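Long-range contacts in immunoreactive 84kD antigen PG93 (Porphyromonas gingivalis, PDB 5M11), which is an essential bacterial surface component of the type IX secretion system and binds zinc and calcium ions: residues A[11-16]-A[657-662]; A[735-740]-A[752-757]. One frame throughout, in Å; residues are numbered along the deposited sequence.

Interaction 1 (A[11-16]-A[657-662]); sequences GIWNTL and MTFQTG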
# COMPACT_ATOMS: atom_id res chain seq x y z
N GLY A 11 -12.85 -14.92 -0.52
CA GLY A 11 -13.39 -13.64 -0.11
C GLY A 11 -13.11 -12.55 -1.13
O GLY A 11 -12.00 -12.48 -1.67
N ILE A 12 -14.11 -11.68 -1.36
CA ILE A 12 -14.15 -10.60 -2.36
C ILE A 12 -12.93 -9.62 -2.28
O ILE A 12 -12.40 -9.28 -3.34
CB ILE A 12 -15.52 -9.87 -2.23
CG1 ILE A 12 -16.60 -10.70 -2.97
CG2 ILE A 12 -15.50 -8.42 -2.73
CD1 ILE A 12 -18.09 -10.47 -2.52
N TRP A 13 -12.49 -9.19 -1.08
CA TRP A 13 -11.32 -8.30 -0.91
C TRP A 13 -10.15 -9.08 -0.36
O TRP A 13 -10.33 -9.91 0.53
CB TRP A 13 -11.61 -7.13 0.05
CG TRP A 13 -12.58 -6.10 -0.45
CD1 TRP A 13 -13.94 -6.14 -0.35
CD2 TRP A 13 -12.26 -4.84 -1.07
NE1 TRP A 13 -14.49 -5.00 -0.89
CE2 TRP A 13 -13.48 -4.18 -1.34
CE3 TRP A 13 -11.06 -4.20 -1.42
CZ2 TRP A 13 -13.53 -2.92 -1.96
CZ3 TRP A 13 -11.11 -2.95 -2.02
CH2 TRP A 13 -12.34 -2.33 -2.29
N ASN A 14 -8.95 -8.77 -0.85
CA ASN A 14 -7.71 -9.37 -0.36
C ASN A 14 -6.55 -8.38 -0.44
O ASN A 14 -6.61 -7.43 -1.23
CB ASN A 14 -7.40 -10.68 -1.09
CG ASN A 14 -7.56 -11.88 -0.19
OD1 ASN A 14 -8.53 -12.64 -0.30
ND2 ASN A 14 -6.66 -12.03 0.79
N THR A 15 -5.50 -8.57 0.40
CA THR A 15 -4.32 -7.70 0.39
C THR A 15 -3.06 -8.49 0.02
O THR A 15 -2.83 -9.61 0.51
CB THR A 15 -4.13 -6.97 1.72
OG1 THR A 15 -3.99 -7.94 2.75
CG2 THR A 15 -5.28 -6.05 2.06
N LEU A 16 -2.23 -7.87 -0.85
CA LEU A 16 -0.98 -8.45 -1.34
C LEU A 16 0.21 -7.57 -0.83
O LEU A 16 0.83 -6.77 -1.56
CB LEU A 16 -1.05 -8.58 -2.88
CG LEU A 16 -2.05 -9.63 -3.43
CD1 LEU A 16 -2.41 -9.35 -4.83
CD2 LEU A 16 -1.45 -11.05 -3.40
N MET A 657 -3.96 -4.40 -3.17
CA MET A 657 -5.26 -4.99 -2.86
C MET A 657 -5.86 -5.59 -4.12
O MET A 657 -5.47 -5.21 -5.23
CB MET A 657 -6.20 -3.91 -2.32
CG MET A 657 -5.93 -3.51 -0.94
SD MET A 657 -7.39 -2.71 -0.29
CE MET A 657 -8.16 -4.09 0.51
N THR A 658 -6.83 -6.51 -3.94
CA THR A 658 -7.59 -7.13 -5.04
C THR A 658 -9.05 -7.23 -4.67
O THR A 658 -9.38 -7.73 -3.59
CB THR A 658 -7.07 -8.51 -5.47
OG1 THR A 658 -7.25 -9.47 -4.43
CG2 THR A 658 -5.67 -8.49 -5.96
N PHE A 659 -9.90 -6.81 -5.60
CA PHE A 659 -11.35 -6.86 -5.48
C PHE A 659 -11.91 -7.73 -6.60
O PHE A 659 -11.55 -7.54 -7.77
CB PHE A 659 -11.92 -5.43 -5.52
CG PHE A 659 -13.42 -5.35 -5.59
CD1 PHE A 659 -14.19 -5.48 -4.44
CD2 PHE A 659 -14.07 -5.14 -6.80
CE1 PHE A 659 -15.58 -5.41 -4.49
CE2 PHE A 659 -15.46 -5.09 -6.86
CZ PHE A 659 -16.20 -5.23 -5.70
N GLN A 660 -12.78 -8.70 -6.24
CA GLN A 660 -13.41 -9.59 -7.24
C GLN A 660 -14.56 -8.84 -7.85
O GLN A 660 -15.56 -8.59 -7.17
CB GLN A 660 -13.85 -10.94 -6.63
CG GLN A 660 -14.65 -11.85 -7.58
CD GLN A 660 -13.95 -12.19 -8.88
OE1 GLN A 660 -14.31 -11.69 -9.96
NE2 GLN A 660 -12.99 -13.11 -8.81
N THR A 661 -14.37 -8.43 -9.12
CA THR A 661 -15.27 -7.60 -9.92
C THR A 661 -16.51 -8.39 -10.40
O THR A 661 -17.59 -7.80 -10.58
CB THR A 661 -14.47 -7.01 -11.08
OG1 THR A 661 -13.34 -6.35 -10.53
CG2 THR A 661 -15.24 -5.98 -11.88
N GLY A 662 -16.34 -9.70 -10.61
CA GLY A 662 -17.40 -10.57 -11.12
C GLY A 662 -17.55 -10.37 -12.62
O GLY A 662 -18.60 -10.65 -13.19
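M657 reaches across to W13 and T15 from the neighbouring antiparallel strand. Its CB lies beside the backbone carbonyl of N14, CG runs alongside T15 CG2 at 4.0 Å, and SD comes obliquely to the W13 six-membered ring, a Met-aromatic contact with SD 4.1 Å from CZ3. A bend at the thioether (chi3 95°) puts the terminal methyl between two partners: CE is 3.5 Å from W13 CE3 and 3.8 Å from T15 CG2. Farther along the same face, F659 sets its CB over the W13 six-membered ring in a CH-pi contact, while the two rings are inclined at 56°. I12 CG2 meets F659 CE1 at 3.5 Å. On the other face, L16 CD1 touches T658 CG2. N14 and T658 exchange two backbone hydrogen bonds, and Q660 N gives a third to I12 O at 3.0 Å. The polar end of T15 turns elsewhere, to D55. F624 meets both aromatic rings from the adjacent sheet. Through these bonds the N-terminal strand 13-16 becomes the outermost strand of a blade otherwise built from 636-642, 647-652 and 655-660, the last of the propeller running from 318 to 660: the "velcro" ring closure characteristic of beta-propellers.

Interaction 2 (A[735-740]-A[752-757]); sequences GVYAVA and IRFAVI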
# COMPACT_ATOMS: atom_id res chain seq x y z
N GLY A 735 -43.42 -17.18 3.08
CA GLY A 735 -43.42 -18.06 1.92
C GLY A 735 -42.05 -18.34 1.37
O GLY A 735 -41.04 -17.93 1.95
N VAL A 736 -42.02 -19.07 0.25
CA VAL A 736 -40.80 -19.46 -0.45
C VAL A 736 -40.70 -18.60 -1.68
O VAL A 736 -41.61 -18.59 -2.52
CB VAL A 736 -40.76 -20.98 -0.75
CG1 VAL A 736 -39.76 -21.31 -1.85
CG2 VAL A 736 -40.42 -21.76 0.51
N TYR A 737 -39.63 -17.82 -1.75
CA TYR A 737 -39.37 -16.90 -2.86
C TYR A 737 -38.24 -17.46 -3.70
O TYR A 737 -37.53 -18.37 -3.24
CB TYR A 737 -39.10 -15.48 -2.32
CG TYR A 737 -40.32 -14.89 -1.63
CD1 TYR A 737 -41.27 -14.17 -2.34
CD2 TYR A 737 -40.58 -15.16 -0.28
CE1 TYR A 737 -42.42 -13.70 -1.73
CE2 TYR A 737 -41.74 -14.70 0.34
CZ TYR A 737 -42.66 -13.97 -0.40
OH TYR A 737 -43.81 -13.50 0.19
N ALA A 738 -38.12 -17.00 -4.95
CA ALA A 738 -37.13 -17.54 -5.86
C ALA A 738 -36.36 -16.45 -6.55
O ALA A 738 -36.91 -15.41 -6.92
CB ALA A 738 -37.78 -18.43 -6.89
N VAL A 739 -35.07 -16.73 -6.75
CA VAL A 739 -34.10 -15.87 -7.40
C VAL A 739 -33.67 -16.56 -8.69
O VAL A 739 -33.05 -17.65 -8.66
CB VAL A 739 -32.91 -15.60 -6.43
CG1 VAL A 739 -31.90 -14.64 -7.04
CG2 VAL A 739 -33.41 -15.07 -5.09
N ALA A 740 -34.06 -15.96 -9.83
CA ALA A 740 -33.70 -16.46 -11.15
C ALA A 740 -32.57 -15.61 -11.68
O ALA A 740 -32.72 -14.39 -11.84
CB ALA A 740 -34.89 -16.43 -12.07
N ILE A 752 -32.49 -20.44 -7.70
CA ILE A 752 -32.24 -20.71 -6.29
C ILE A 752 -33.42 -20.15 -5.46
O ILE A 752 -34.03 -19.15 -5.84
CB ILE A 752 -30.85 -20.20 -5.82
CG1 ILE A 752 -30.77 -18.67 -5.76
CG2 ILE A 752 -29.71 -20.80 -6.67
CD1 ILE A 752 -29.84 -18.18 -4.72
N ARG A 753 -33.77 -20.83 -4.36
CA ARG A 753 -34.90 -20.44 -3.53
C ARG A 753 -34.48 -20.12 -2.10
O ARG A 753 -33.50 -20.70 -1.60
CB ARG A 753 -35.96 -21.55 -3.54
CG ARG A 753 -36.68 -21.73 -4.86
CD ARG A 753 -37.24 -23.13 -4.97
NE ARG A 753 -38.26 -23.24 -6.02
CZ ARG A 753 -39.57 -23.34 -5.80
NH1 ARG A 753 -40.05 -23.35 -4.56
NH2 ARG A 753 -40.42 -23.45 -6.82
N PHE A 754 -35.22 -19.21 -1.43
CA PHE A 754 -35.02 -18.81 -0.03
C PHE A 754 -36.39 -18.61 0.65
O PHE A 754 -37.37 -18.25 -0.02
CB PHE A 754 -34.13 -17.56 0.11
CG PHE A 754 -34.80 -16.27 -0.28
CD1 PHE A 754 -35.47 -15.50 0.67
CD2 PHE A 754 -34.77 -15.82 -1.59
CE1 PHE A 754 -36.11 -14.31 0.30
CE2 PHE A 754 -35.38 -14.61 -1.95
CZ PHE A 754 -36.04 -13.87 -1.00
N ALA A 755 -36.44 -18.80 1.97
CA ALA A 755 -37.68 -18.70 2.71
C ALA A 755 -37.79 -17.43 3.56
O ALA A 755 -36.80 -16.98 4.15
CB ALA A 755 -37.84 -19.92 3.59
N VAL A 756 -39.03 -16.86 3.61
CA VAL A 756 -39.45 -15.75 4.47
C VAL A 756 -40.37 -16.40 5.51
O VAL A 756 -41.34 -17.05 5.13
CB VAL A 756 -40.12 -14.56 3.73
CG1 VAL A 756 -40.79 -13.61 4.72
CG2 VAL A 756 -39.11 -13.81 2.86
N ILE A 757 -40.00 -16.32 6.81
CA ILE A 757 -40.75 -16.98 7.88
C ILE A 757 -41.23 -15.99 8.94
O ILE A 757 -40.52 -15.02 9.25
CB ILE A 757 -39.94 -18.15 8.53
CG1 ILE A 757 -38.59 -17.69 9.13
CG2 ILE A 757 -39.74 -19.29 7.53
CD1 ILE A 757 -38.09 -18.58 10.29
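I752 meets V739 at the end of the paired region nearer the hairpin turn: its CG1 lies 3.8 Å from V739 CB, and the two backbones exchange hydrogen bonds in both directions, V739 N to I752 O being 2.8 Å. R753 points to the other face, where its CG lies 4.0 Å from A738 CB. The rest of its extended chain carries the guanidinium obliquely to V736, crossing that side chain at about a right angle with NH1 3.4 Å from V736 CG1. F754 returns to the I752 face. Its chi1 of 74° sets CG between backbone N and carbonyl carbon and leans the ring toward strand 735-742, where Y737 CB sits above one face in a CH-pi contact, 4.0 Å from the ring centroid. V739 CG2 comes up to the edge of that ring, 3.7 Å from CE2. Y737 and F754 share a pair of backbone hydrogen bonds. A755 brings only a methyl, opposite V736; its backbone N is hydrogen-bonded to N679 OD1. V756 places CG2 3.7 Å from Y737 CD2, obliquely to the phenol ring, whose hydroxyl is hydrogen-bonded to A733 O. The third pair of backbone bonds joins V756 to G735, with V756 N to G735 O at 2.8 Å. V676, V689 and I691 from other strands pack on the face bearing V739, I752 and F754. The chemistry is two-sided: six backbone bonds fix the register, aromatic and branched side chains make one face a hydrophobic packing surface, and on the other R753 and V736 are exposed while A738 is buried.

Both contacts are antiparallel strand pairs; they share no element, and their centres lie about 29 Å apart. Interaction 1 joins the chain's beginning to a strand more than 600 residues later, nearer the middle of the molecule, and closes the second propeller; the other follows strand 13-16. Interaction 2 is a local hairpin near the C-terminus, about 42 Å from the chain centre, in a small domain consistent with a beta-sandwich. Both are partly buried. The first has three backbone bonds and centres on W13, flanked by the M657 thioether and F659 ring; the second has six, one side lined by mostly buried aromatic and branched residues, the other with V736 and R753 exposed but A738 buried.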